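Local atomic coordinates of AxyAgu115A (Amphibacillus xylanus NBRC 15112, PDB entry 6NPS), a protein that is a family GH115 alpha-glucuronidase, a hemicellulase that probably hydrolyses glucuronic acid side groups from arabinoglucuronoxylan. Residues V533-T538 with L958-T963; F847-F852 with L927-I932; Y860-Y865 with E942-Y947; Y865-N870 with I911-T916. The protein carries 3 engineered substitutions. All coordinates share one frame; numbering follows the deposited sequence.

Interaction 1. Residues V533-T538 with L958-T963; sequences VNYHET and LGPNET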
# COMPACT_ATOMS: atom_id res chain seq x y z
N VAL A 533 2.53 15.45 -1.23
CA VAL A 533 2.60 16.71 -0.48
C VAL A 533 4.00 17.37 -0.43
O VAL A 533 4.09 18.60 -0.40
CB VAL A 533 2.07 16.56 0.98
CG1 VAL A 533 0.57 16.22 1.02
CG2 VAL A 533 2.88 15.54 1.81
N ASN A 534 5.09 16.59 -0.39
CA ASN A 534 6.39 17.16 -0.03
C ASN A 534 6.87 18.19 -1.04
O ASN A 534 6.75 17.97 -2.26
CB ASN A 534 7.44 16.05 0.09
CG ASN A 534 7.27 15.21 1.32
OD1 ASN A 534 6.72 15.67 2.35
ND2 ASN A 534 7.77 14.00 1.27
N TYR A 535 7.38 19.33 -0.53
CA TYR A 535 7.93 20.47 -1.26
C TYR A 535 6.92 21.10 -2.20
O TYR A 535 7.31 21.83 -3.11
CB TYR A 535 9.23 20.10 -2.04
CG TYR A 535 10.23 19.35 -1.20
CD1 TYR A 535 10.96 20.00 -0.19
CD2 TYR A 535 10.42 17.99 -1.36
CE1 TYR A 535 11.87 19.30 0.63
CE2 TYR A 535 11.33 17.29 -0.59
CZ TYR A 535 12.04 17.94 0.41
OH TYR A 535 12.92 17.22 1.17
N HIS A 536 5.63 20.81 -2.06
CA HIS A 536 4.61 21.34 -2.98
C HIS A 536 4.83 20.88 -4.42
O HIS A 536 4.36 21.55 -5.35
CB HIS A 536 4.54 22.88 -2.98
CG HIS A 536 4.47 23.50 -1.61
ND1 HIS A 536 3.28 23.68 -0.94
CD2 HIS A 536 5.45 23.99 -0.80
CE1 HIS A 536 3.53 24.25 0.24
NE2 HIS A 536 4.83 24.45 0.34
N GLU A 537 5.53 19.77 -4.66
CA GLU A 537 5.84 19.44 -6.06
C GLU A 537 4.57 19.05 -6.82
O GLU A 537 4.38 19.50 -7.96
CB GLU A 537 6.96 18.38 -6.18
CG GLU A 537 6.71 16.93 -5.72
CD GLU A 537 7.93 15.97 -5.95
OE1 GLU A 537 9.06 16.46 -6.25
OE2 GLU A 537 7.76 14.73 -5.81
N THR A 538 3.67 18.28 -6.19
CA THR A 538 2.43 17.93 -6.87
C THR A 538 1.57 19.15 -7.15
O THR A 538 1.09 19.34 -8.27
CB THR A 538 1.65 16.90 -6.04
OG1 THR A 538 2.25 15.62 -6.26
CG2 THR A 538 0.18 16.79 -6.46
N LEU A 958 11.53 15.33 -7.53
CA LEU A 958 12.43 16.36 -8.05
C LEU A 958 13.56 16.74 -7.11
O LEU A 958 14.42 17.54 -7.50
CB LEU A 958 11.64 17.62 -8.39
CG LEU A 958 10.47 17.46 -9.36
CD1 LEU A 958 9.83 18.83 -9.45
CD2 LEU A 958 10.97 17.02 -10.75
N GLY A 959 13.58 16.22 -5.89
CA GLY A 959 14.51 16.71 -4.90
C GLY A 959 13.96 17.95 -4.22
O GLY A 959 12.95 18.52 -4.66
N PRO A 960 14.61 18.39 -3.13
CA PRO A 960 14.10 19.54 -2.37
C PRO A 960 14.21 20.80 -3.19
O PRO A 960 15.15 20.96 -3.96
CB PRO A 960 15.04 19.62 -1.15
CG PRO A 960 15.92 18.42 -1.23
CD PRO A 960 15.89 17.90 -2.60
N ASN A 961 13.25 21.70 -3.03
CA ASN A 961 13.36 22.91 -3.83
C ASN A 961 14.52 23.76 -3.32
O ASN A 961 15.03 23.57 -2.22
CB ASN A 961 12.04 23.66 -3.82
CG ASN A 961 11.56 23.96 -2.44
OD1 ASN A 961 11.11 23.06 -1.73
ND2 ASN A 961 11.65 25.23 -2.04
N GLU A 962 15.00 24.67 -4.17
CA GLU A 962 16.20 25.45 -3.86
C GLU A 962 16.02 26.22 -2.55
O GLU A 962 14.97 26.81 -2.29
CB GLU A 962 16.50 26.40 -5.00
CG GLU A 962 17.79 27.23 -4.85
CD GLU A 962 18.17 27.98 -6.14
OE1 GLU A 962 17.30 28.69 -6.69
OE2 GLU A 962 19.31 27.82 -6.64
N THR A 963 17.07 26.25 -1.73
CA THR A 963 17.01 26.96 -0.46
C THR A 963 17.58 28.37 -0.62
O THR A 963 17.99 28.78 -1.70
CB THR A 963 17.75 26.18 0.63
OG1 THR A 963 19.07 25.85 0.16
CG2 THR A 963 16.98 24.87 0.97
O HOH W 1 10.32 18.57 -4.98
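Glu537 OE1 is held by two donors at once: Leu958 N reaches it at 3.0 Å on the syn side of the carboxylate, and a water whose oxygen lies 2.8 Å from Glu537 OE1 also donates to it. That same water donates to Gly959 O, so the carboxylate oxygen is tied directly to Leu958 N and, through the water, to Gly959 O. OE2 of the same group accepts from His531 N and Tyr957 N, which fixes the rotation of this buried carboxylate. Two residues back from Glu537 and two on from Leu958, Tyr535 meets Pro960. Pro960 CA stands 3.7 Å from the ring centroid of Tyr535, only 8° off the normal, a CH-pi contact centred on the face, while Pro960 CB approaches Tyr535 CE1 at 3.6 Å. Asn961 OD1 comes obliquely to the same ring, 3.4 Å from Tyr535 CD1; chi1 of 55° sets the amide between the backbone N and carbonyl of Asn961 and swings OD1 to the tyrosine. Tyr535 OH bonds to Ala954 O. The contact lays the chain that follows strand 940-948 against the N-terminal end of helix 537-558, whose N-cap is His536, with helix 564-596 packed against Val533 and Thr538.

Interaction 2. Residues F847-F852 with L927-I932; sequences FVEYHF and LNKLRI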
# COMPACT_ATOMS: atom_id res chain seq x y z
N PHE A 847 35.99 25.07 -14.05
CA PHE A 847 35.22 24.81 -12.84
C PHE A 847 34.15 25.87 -12.62
O PHE A 847 34.18 26.95 -13.22
CB PHE A 847 36.12 24.65 -11.58
CG PHE A 847 36.86 25.89 -11.13
CD1 PHE A 847 36.23 26.83 -10.34
CD2 PHE A 847 38.21 26.05 -11.41
CE1 PHE A 847 36.90 27.94 -9.89
CE2 PHE A 847 38.90 27.17 -10.95
CZ PHE A 847 38.23 28.11 -10.18
N VAL A 848 33.17 25.51 -11.80
CA VAL A 848 32.22 26.45 -11.21
C VAL A 848 32.41 26.37 -9.71
O VAL A 848 32.81 25.33 -9.17
CB VAL A 848 30.74 26.17 -11.59
CG1 VAL A 848 30.51 26.56 -13.06
CG2 VAL A 848 30.36 24.72 -11.34
N GLU A 849 32.13 27.47 -9.04
CA GLU A 849 32.36 27.56 -7.60
C GLU A 849 31.09 28.02 -6.90
O GLU A 849 30.52 29.05 -7.26
CB GLU A 849 33.52 28.52 -7.32
CG GLU A 849 33.89 28.73 -5.85
CD GLU A 849 35.11 29.67 -5.72
OE1 GLU A 849 36.22 29.28 -6.14
OE2 GLU A 849 34.95 30.81 -5.21
N TYR A 850 30.68 27.27 -5.88
CA TYR A 850 29.51 27.55 -5.07
C TYR A 850 29.96 27.96 -3.68
O TYR A 850 30.95 27.43 -3.16
CB TYR A 850 28.60 26.32 -4.98
CG TYR A 850 28.16 25.83 -6.32
CD1 TYR A 850 26.95 26.24 -6.85
CD2 TYR A 850 28.95 24.96 -7.07
CE1 TYR A 850 26.54 25.80 -8.08
CE2 TYR A 850 28.54 24.53 -8.30
CZ TYR A 850 27.34 24.96 -8.80
OH TYR A 850 26.92 24.56 -10.04
N HIS A 851 29.26 28.93 -3.08
CA HIS A 851 29.57 29.40 -1.73
C HIS A 851 28.43 28.99 -0.83
O HIS A 851 27.26 29.17 -1.20
CB HIS A 851 29.78 30.93 -1.69
CG HIS A 851 31.04 31.38 -2.37
ND1 HIS A 851 31.34 32.71 -2.59
CD2 HIS A 851 32.08 30.67 -2.88
CE1 HIS A 851 32.51 32.80 -3.20
NE2 HIS A 851 32.98 31.58 -3.39
N PHE A 852 28.73 28.44 0.34
CA PHE A 852 27.66 28.03 1.23
C PHE A 852 28.13 28.07 2.68
O PHE A 852 29.33 27.94 2.96
CB PHE A 852 27.11 26.62 0.87
CG PHE A 852 28.08 25.50 1.09
CD1 PHE A 852 28.03 24.73 2.25
CD2 PHE A 852 29.05 25.20 0.14
CE1 PHE A 852 28.93 23.67 2.45
CE2 PHE A 852 29.95 24.16 0.33
CZ PHE A 852 29.90 23.40 1.49
N LEU A 927 31.44 29.91 6.48
CA LEU A 927 31.53 30.02 5.03
C LEU A 927 32.42 28.93 4.43
O LEU A 927 33.56 28.73 4.88
CB LEU A 927 32.06 31.40 4.65
CG LEU A 927 32.33 31.65 3.17
CD1 LEU A 927 31.04 31.53 2.41
CD2 LEU A 927 32.97 33.04 2.96
N ASN A 928 31.91 28.25 3.40
CA ASN A 928 32.64 27.20 2.68
C ASN A 928 32.59 27.49 1.18
O ASN A 928 31.67 28.14 0.68
CB ASN A 928 32.03 25.78 2.92
CG ASN A 928 32.28 25.27 4.34
OD1 ASN A 928 33.25 24.55 4.61
ND2 ASN A 928 31.40 25.64 5.26
N LYS A 929 33.59 26.97 0.46
CA LYS A 929 33.65 27.01 -1.00
C LYS A 929 33.64 25.58 -1.53
O LYS A 929 34.31 24.71 -0.98
CB LYS A 929 34.91 27.69 -1.49
CG LYS A 929 34.87 29.20 -1.58
CD LYS A 929 36.28 29.80 -1.41
CE LYS A 929 37.24 29.53 -2.60
NZ LYS A 929 37.54 28.09 -2.97
N LEU A 930 32.89 25.35 -2.61
CA LEU A 930 32.85 24.07 -3.31
C LEU A 930 33.13 24.31 -4.79
O LEU A 930 32.39 25.06 -5.44
CB LEU A 930 31.50 23.36 -3.12
CG LEU A 930 31.22 22.23 -4.13
CD1 LEU A 930 32.08 20.98 -3.82
CD2 LEU A 930 29.71 21.85 -4.23
N ARG A 931 34.19 23.71 -5.32
CA ARG A 931 34.49 23.78 -6.74
C ARG A 931 34.15 22.46 -7.39
O ARG A 931 34.55 21.40 -6.89
CB ARG A 931 35.96 24.10 -6.99
CG ARG A 931 36.35 25.48 -6.54
CD ARG A 931 37.82 25.80 -6.81
NE ARG A 931 38.05 27.19 -6.44
CZ ARG A 931 39.18 27.85 -6.64
NH1 ARG A 931 40.21 27.25 -7.21
NH2 ARG A 931 39.28 29.12 -6.28
N ILE A 932 33.43 22.51 -8.51
CA ILE A 932 33.18 21.33 -9.33
C ILE A 932 33.93 21.51 -10.65
O ILE A 932 33.72 22.50 -11.38
CB ILE A 932 31.69 21.12 -9.56
CG1 ILE A 932 30.98 21.11 -8.19
CG2 ILE A 932 31.44 19.86 -10.38
CD1 ILE A 932 29.54 20.80 -8.30
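Strands 847-852 and 927-932 run antiparallel, their axes 4.6 Å apart at closest and 158° between directions, with Val848-Ile932, Tyr850-Leu930 and Phe852-Asn928 as hydrogen-bonded pairs. This antiparallel pair belongs to the C-terminal domain of the GH115 enzyme, whose kinship with galactose-binding-like domains is consistent with a beta-sandwich. Each pair exchanges two backbone hydrogen bonds, among them Tyr850 N to Leu930 O at 2.8 Å.

On the face carrying Glu849, His851, Lys929 and Arg931 the side chains form a charged network. Glu849 leaves the backbone with CG opposite its N (chi1 180°) and stays extended, which lays its carboxylate alongside Arg931, the two flat groups only 9° from coplanar. Arg931 NE donates to Glu849 OE1 at 2.8 Å on the anti side of the carboxylate, and NH2 adds a weak bond to the same oxygen. Lys929 NZ contributes a long salt bridge, 3.6 Å from Glu849 OE1. The other oxygen, OE2, accepts from His851 NE2 at 2.8 Å, so both ends of the buried carboxylate are engaged and its rotation is fixed. Phe847 lies over one face of the Arg931 guanidinium, the planes 14° apart, with CZ above the middle of the group.

The opposite face is mostly apolar. Tyr850 and Ile932 pack there and reach Ile944 of strand 940-948, while Tyr850 OH bonds to Ala798 O and the Asn928 amide to Asn885. At the far end Asn928 CB sits over the face of Phe852, 3.7 Å from the ring centroid.

Interaction 3. Residues Y860-Y865 with E942-Y947; sequences YELEFY and EKIVIY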
# COMPACT_ATOMS: atom_id res chain seq x y z
N TYR A 860 29.54 16.16 5.80
CA TYR A 860 28.31 16.41 5.07
C TYR A 860 28.20 15.45 3.91
O TYR A 860 29.22 14.98 3.37
CB TYR A 860 28.25 17.88 4.58
CG TYR A 860 27.92 18.82 5.73
CD1 TYR A 860 28.88 19.14 6.68
CD2 TYR A 860 26.62 19.34 5.90
CE1 TYR A 860 28.58 19.98 7.76
CE2 TYR A 860 26.32 20.18 6.97
CZ TYR A 860 27.30 20.49 7.90
OH TYR A 860 27.02 21.31 8.98
N GLU A 861 26.96 15.15 3.54
CA GLU A 861 26.69 14.47 2.29
C GLU A 861 26.51 15.51 1.19
O GLU A 861 25.79 16.49 1.37
CB GLU A 861 25.45 13.58 2.38
CG GLU A 861 25.64 12.38 3.30
CD GLU A 861 26.26 11.16 2.61
OE1 GLU A 861 26.94 11.33 1.57
OE2 GLU A 861 26.07 10.03 3.12
N LEU A 862 27.19 15.29 0.07
CA LEU A 862 27.10 16.13 -1.11
C LEU A 862 26.49 15.26 -2.20
O LEU A 862 27.09 14.27 -2.63
CB LEU A 862 28.48 16.67 -1.50
CG LEU A 862 28.63 17.41 -2.82
CD1 LEU A 862 28.02 18.78 -2.72
CD2 LEU A 862 30.13 17.53 -3.17
N GLU A 863 25.28 15.61 -2.62
CA GLU A 863 24.53 14.82 -3.57
C GLU A 863 24.35 15.62 -4.86
O GLU A 863 23.93 16.78 -4.82
CB GLU A 863 23.18 14.44 -2.97
CG GLU A 863 22.26 13.69 -3.94
CD GLU A 863 20.97 13.22 -3.27
OE1 GLU A 863 20.45 13.95 -2.38
OE2 GLU A 863 20.50 12.12 -3.61
N PHE A 864 24.69 15.01 -5.98
CA PHE A 864 24.48 15.62 -7.28
C PHE A 864 23.24 15.02 -7.91
O PHE A 864 23.03 13.80 -7.86
CB PHE A 864 25.67 15.36 -8.21
CG PHE A 864 26.91 16.05 -7.83
CD1 PHE A 864 26.90 17.11 -6.94
CD2 PHE A 864 28.12 15.66 -8.40
CE1 PHE A 864 28.09 17.75 -6.59
CE2 PHE A 864 29.31 16.30 -8.07
CZ PHE A 864 29.29 17.34 -7.16
N TYR A 865 22.47 15.86 -8.56
CA TYR A 865 21.42 15.41 -9.47
C TYR A 865 21.94 15.63 -10.89
O TYR A 865 22.24 16.77 -11.27
CB TYR A 865 20.13 16.20 -9.24
CG TYR A 865 19.38 15.82 -7.97
CD1 TYR A 865 19.95 16.03 -6.71
CD2 TYR A 865 18.10 15.27 -8.03
CE1 TYR A 865 19.24 15.70 -5.53
CE2 TYR A 865 17.40 14.94 -6.89
CZ TYR A 865 17.97 15.17 -5.63
OH TYR A 865 17.28 14.82 -4.49
N GLU A 942 22.39 19.30 -12.67
CA GLU A 942 21.14 20.03 -12.51
C GLU A 942 20.97 20.63 -11.12
O GLU A 942 20.48 21.75 -11.02
CB GLU A 942 19.93 19.13 -12.82
CG GLU A 942 19.94 18.68 -14.30
CD GLU A 942 18.84 17.67 -14.71
OE1 GLU A 942 17.71 17.70 -14.16
OE2 GLU A 942 19.13 16.85 -15.62
N LYS A 943 21.33 19.90 -10.07
CA LYS A 943 21.05 20.34 -8.71
C LYS A 943 22.09 19.72 -7.79
O LYS A 943 22.59 18.62 -8.06
CB LYS A 943 19.61 19.95 -8.27
CG LYS A 943 19.19 20.48 -6.86
CD LYS A 943 17.86 19.88 -6.38
CE LYS A 943 16.72 20.41 -7.17
NZ LYS A 943 15.47 19.98 -6.52
N ILE A 944 22.44 20.44 -6.73
CA ILE A 944 23.33 19.96 -5.68
C ILE A 944 22.57 20.07 -4.36
O ILE A 944 21.99 21.13 -4.06
CB ILE A 944 24.62 20.80 -5.59
CG1 ILE A 944 25.27 20.92 -6.97
CG2 ILE A 944 25.55 20.22 -4.54
CD1 ILE A 944 26.32 22.04 -7.06
N VAL A 945 22.62 19.02 -3.54
CA VAL A 945 22.00 19.04 -2.22
C VAL A 945 23.07 18.69 -1.20
O VAL A 945 23.84 17.75 -1.41
CB VAL A 945 20.83 18.06 -2.15
CG1 VAL A 945 20.22 18.08 -0.75
CG2 VAL A 945 19.79 18.42 -3.22
N ILE A 946 23.13 19.45 -0.09
CA ILE A 946 24.12 19.25 0.96
C ILE A 946 23.39 19.14 2.31
O ILE A 946 22.54 19.98 2.63
CB ILE A 946 25.15 20.40 0.99
CG1 ILE A 946 25.83 20.59 -0.39
CG2 ILE A 946 26.19 20.18 2.10
CD1 ILE A 946 26.63 21.96 -0.53
N TYR A 947 23.75 18.13 3.10
CA TYR A 947 23.05 17.90 4.36
C TYR A 947 23.97 17.12 5.27
O TYR A 947 24.90 16.48 4.80
CB TYR A 947 21.72 17.16 4.15
CG TYR A 947 21.80 15.89 3.34
CD1 TYR A 947 21.68 15.92 1.95
CD2 TYR A 947 21.98 14.65 3.95
CE1 TYR A 947 21.73 14.75 1.20
CE2 TYR A 947 22.05 13.48 3.19
CZ TYR A 947 21.91 13.54 1.82
OH TYR A 947 21.98 12.40 1.06
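Chi1 of 51° tucks the Tyr947 ring between its own backbone N and carbonyl and turns it across to Glu861, whose CB then lies over one face, 3.8 Å from the ring centroid. Glu861 bends at chi2 (-86°), which carries its carboxylate off to a salt bridge with Lys920 on the adjoining strand. Glu863 OE1 approaches the edge of the same tyrosine ring near its plane, 3.9 Å from Tyr947 CE1.

Further along this face, Tyr865 and Lys943 run side by side. The lysine CD lies over the tyrosine ring, and NZ goes on to bond with Leu958 O and Pro960 O. Val945 CG2 meets Tyr865 CE1 obliquely at 3.6 Å.

On the reverse face everything is aliphatic or aromatic. Leu862 CD1 fits between Ile944 and Ile946, tightly against Ile944 CG2 at 3.4 Å, and Phe864 turns its edge to the same methyl.

Paired backbone bonds join Glu861 with Tyr947 and Glu863 with Val945. At the end the pattern changes: Tyr865 N still donates to Lys943 O, but Tyr865 O takes Glu942 N at 2.9 Å and Lys943 N only weakly at 3.5 Å. Two residues thus face one, the classic beta bulge, in an antiparallel strand pair whose apolar face packs on Leu930 and Ile932 of strand 926-934, consistent with a beta-sandwich.

Interaction 4. Residues Y865-N870 with I911-T916; sequences YLQPSN and INNIRT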
# COMPACT_ATOMS: atom_id res chain seq x y z
N TYR A 865 22.47 15.86 -8.56
CA TYR A 865 21.42 15.41 -9.47
C TYR A 865 21.94 15.63 -10.89
O TYR A 865 22.24 16.77 -11.27
CB TYR A 865 20.13 16.20 -9.24
CG TYR A 865 19.38 15.82 -7.97
CD1 TYR A 865 19.95 16.03 -6.71
CD2 TYR A 865 18.10 15.27 -8.03
CE1 TYR A 865 19.24 15.70 -5.53
CE2 TYR A 865 17.40 14.94 -6.89
CZ TYR A 865 17.97 15.17 -5.63
OH TYR A 865 17.28 14.82 -4.49
N LEU A 866 22.06 14.55 -11.66
CA LEU A 866 22.69 14.60 -12.98
C LEU A 866 21.76 14.07 -14.06
O LEU A 866 20.99 13.13 -13.83
CB LEU A 866 23.98 13.77 -13.04
CG LEU A 866 25.02 14.06 -11.97
CD1 LEU A 866 26.06 12.95 -11.96
CD2 LEU A 866 25.68 15.42 -12.25
N GLN A 867 21.87 14.63 -15.25
CA GLN A 867 21.25 13.98 -16.39
C GLN A 867 21.81 12.56 -16.52
O GLN A 867 23.02 12.35 -16.31
CB GLN A 867 21.51 14.77 -17.67
CG GLN A 867 20.34 14.70 -18.62
CD GLN A 867 20.43 13.52 -19.57
OE1 GLN A 867 19.41 12.95 -19.96
NE2 GLN A 867 21.65 13.16 -19.96
N PRO A 868 20.97 11.55 -16.83
CA PRO A 868 21.47 10.14 -16.89
C PRO A 868 22.18 9.82 -18.21
O PRO A 868 21.72 9.06 -19.06
CB PRO A 868 20.19 9.32 -16.71
CG PRO A 868 19.12 10.14 -17.32
CD PRO A 868 19.50 11.61 -16.99
N SER A 869 23.35 10.41 -18.38
CA SER A 869 24.22 10.14 -19.51
C SER A 869 24.99 8.84 -19.33
O SER A 869 25.26 8.40 -18.21
CB SER A 869 25.20 11.30 -19.69
OG SER A 869 24.55 12.33 -20.40
N ASN A 870 25.39 8.26 -20.46
CA ASN A 870 26.19 7.06 -20.42
C ASN A 870 27.65 7.39 -20.72
O ASN A 870 27.92 8.36 -21.44
CB ASN A 870 25.65 6.06 -21.45
CG ASN A 870 24.22 5.70 -21.16
OD1 ASN A 870 23.92 5.23 -20.07
ND2 ASN A 870 23.31 5.93 -22.12
N ILE A 911 14.07 5.89 -16.45
CA ILE A 911 12.65 6.18 -16.21
C ILE A 911 12.47 7.43 -15.33
O ILE A 911 11.54 8.22 -15.54
CB ILE A 911 11.99 4.95 -15.57
CG1 ILE A 911 12.13 3.75 -16.54
CG2 ILE A 911 10.49 5.18 -15.26
CD1 ILE A 911 11.71 4.07 -17.96
N ASN A 912 13.35 7.63 -14.35
CA ASN A 912 13.31 8.87 -13.56
C ASN A 912 13.90 10.07 -14.29
O ASN A 912 13.79 11.20 -13.78
CB ASN A 912 14.08 8.71 -12.24
CG ASN A 912 13.40 7.76 -11.29
OD1 ASN A 912 12.21 7.48 -11.43
ND2 ASN A 912 14.16 7.22 -10.36
N ASN A 913 14.55 9.85 -15.42
CA ASN A 913 15.27 10.89 -16.16
C ASN A 913 16.26 11.66 -15.29
O ASN A 913 16.41 12.88 -15.42
CB ASN A 913 14.31 11.88 -16.82
CG ASN A 913 15.01 12.63 -17.95
OD1 ASN A 913 15.93 12.07 -18.60
ND2 ASN A 913 14.61 13.86 -18.21
N ILE A 914 16.93 10.96 -14.38
CA ILE A 914 17.86 11.63 -13.48
C ILE A 914 18.73 10.56 -12.87
O ILE A 914 18.29 9.42 -12.70
CB ILE A 914 17.14 12.46 -12.38
CG1 ILE A 914 18.10 13.52 -11.83
CG2 ILE A 914 16.68 11.58 -11.23
CD1 ILE A 914 18.36 14.67 -12.83
N ARG A 915 19.98 10.91 -12.62
CA ARG A 915 20.88 10.10 -11.82
C ARG A 915 21.27 10.91 -10.59
O ARG A 915 21.57 12.11 -10.70
CB ARG A 915 22.12 9.73 -12.63
CG ARG A 915 23.10 8.93 -11.82
CD ARG A 915 23.91 8.01 -12.71
NE ARG A 915 24.64 8.79 -13.68
CZ ARG A 915 24.53 8.65 -15.00
NH1 ARG A 915 23.71 7.74 -15.53
NH2 ARG A 915 25.27 9.45 -15.77
N THR A 916 21.28 10.28 -9.43
CA THR A 916 21.84 10.92 -8.25
C THR A 916 23.07 10.16 -7.80
O THR A 916 23.16 8.94 -7.97
CB THR A 916 20.81 11.03 -7.11
OG1 THR A 916 20.40 9.72 -6.70
CG2 THR A 916 19.60 11.81 -7.54
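A Schellman motif closes helix 904-912 here, with Asn913 as its C-prime residue at positive phi, and the chain leaves it straight into strand 915-923 to pair with strand 858-866. Leu866 and Arg915 form the hydrogen-bonded pair: Leu866 N donates to Arg915 O and Arg915 N to Leu866 O, both at 2.7 Å.

Arg915 then reaches along Gln867-Ser869, the residues that follow Leu866. Its chain is bent at chi3 (59°), which folds the guanidinium back over the turn at Pro868, the centre of an inverse gamma turn. NH2 donates to Ser869 O at 2.7 Å, meeting a lone pair of that carbonyl nearly in the guanidinium plane, and NH1 adds a weak bond to the same oxygen. Pro868 CA lies against the flat face of the group, 3.6 Å from Arg915 NH1, so the arginine is held both at its edge and over a face. Pro868 also packs its CD against the Asn913-Ile914 peptide.

Ile914 sends CD1 to within 3.2 Å of Leu866 O. On the opposite face from Leu866 and Arg915, Thr916 CG2 sits above the centre of the Tyr865 ring, 3.9 Å from its centroid, a CH-pi contact. Beyond the segments Gln867 OE1 accepts from Lys430 NZ of helix 428-440, and Asn870 bonds to Asp385 and Leu390, joining this edge of the C-terminal domain to the TIM-barrel part of the enzyme. The whole is a helix-to-strand transition: a Schellman-capped helix end leading into an antiparallel pair whose partner chain leaves through an inverse gamma turn.

In the fold
Interactions 2 and 3 are layers of one core: their centres are about 12 Å apart, and Ile932 CD1 meets Phe864 CZ at 3.6 Å while Tyr850 CZ touches Ile944 CD1 at 3.6 Å. Strand 858-866 serves interactions 3 and 4, which share Tyr865, and is flanked by 940-948 and 915-923. Interaction 1 ties in through Lys943 NZ, 2.8 Å from both Leu958 O and Pro960 O, and Gly959 CA lies 3.4 Å from Tyr865 OH. It therefore links the helical region to the same domain that interaction 4 joins to the barrel. A glycerol, probably from crystallisation, lies near the Tyr947 side chain, nearest atoms about 3 Å apart.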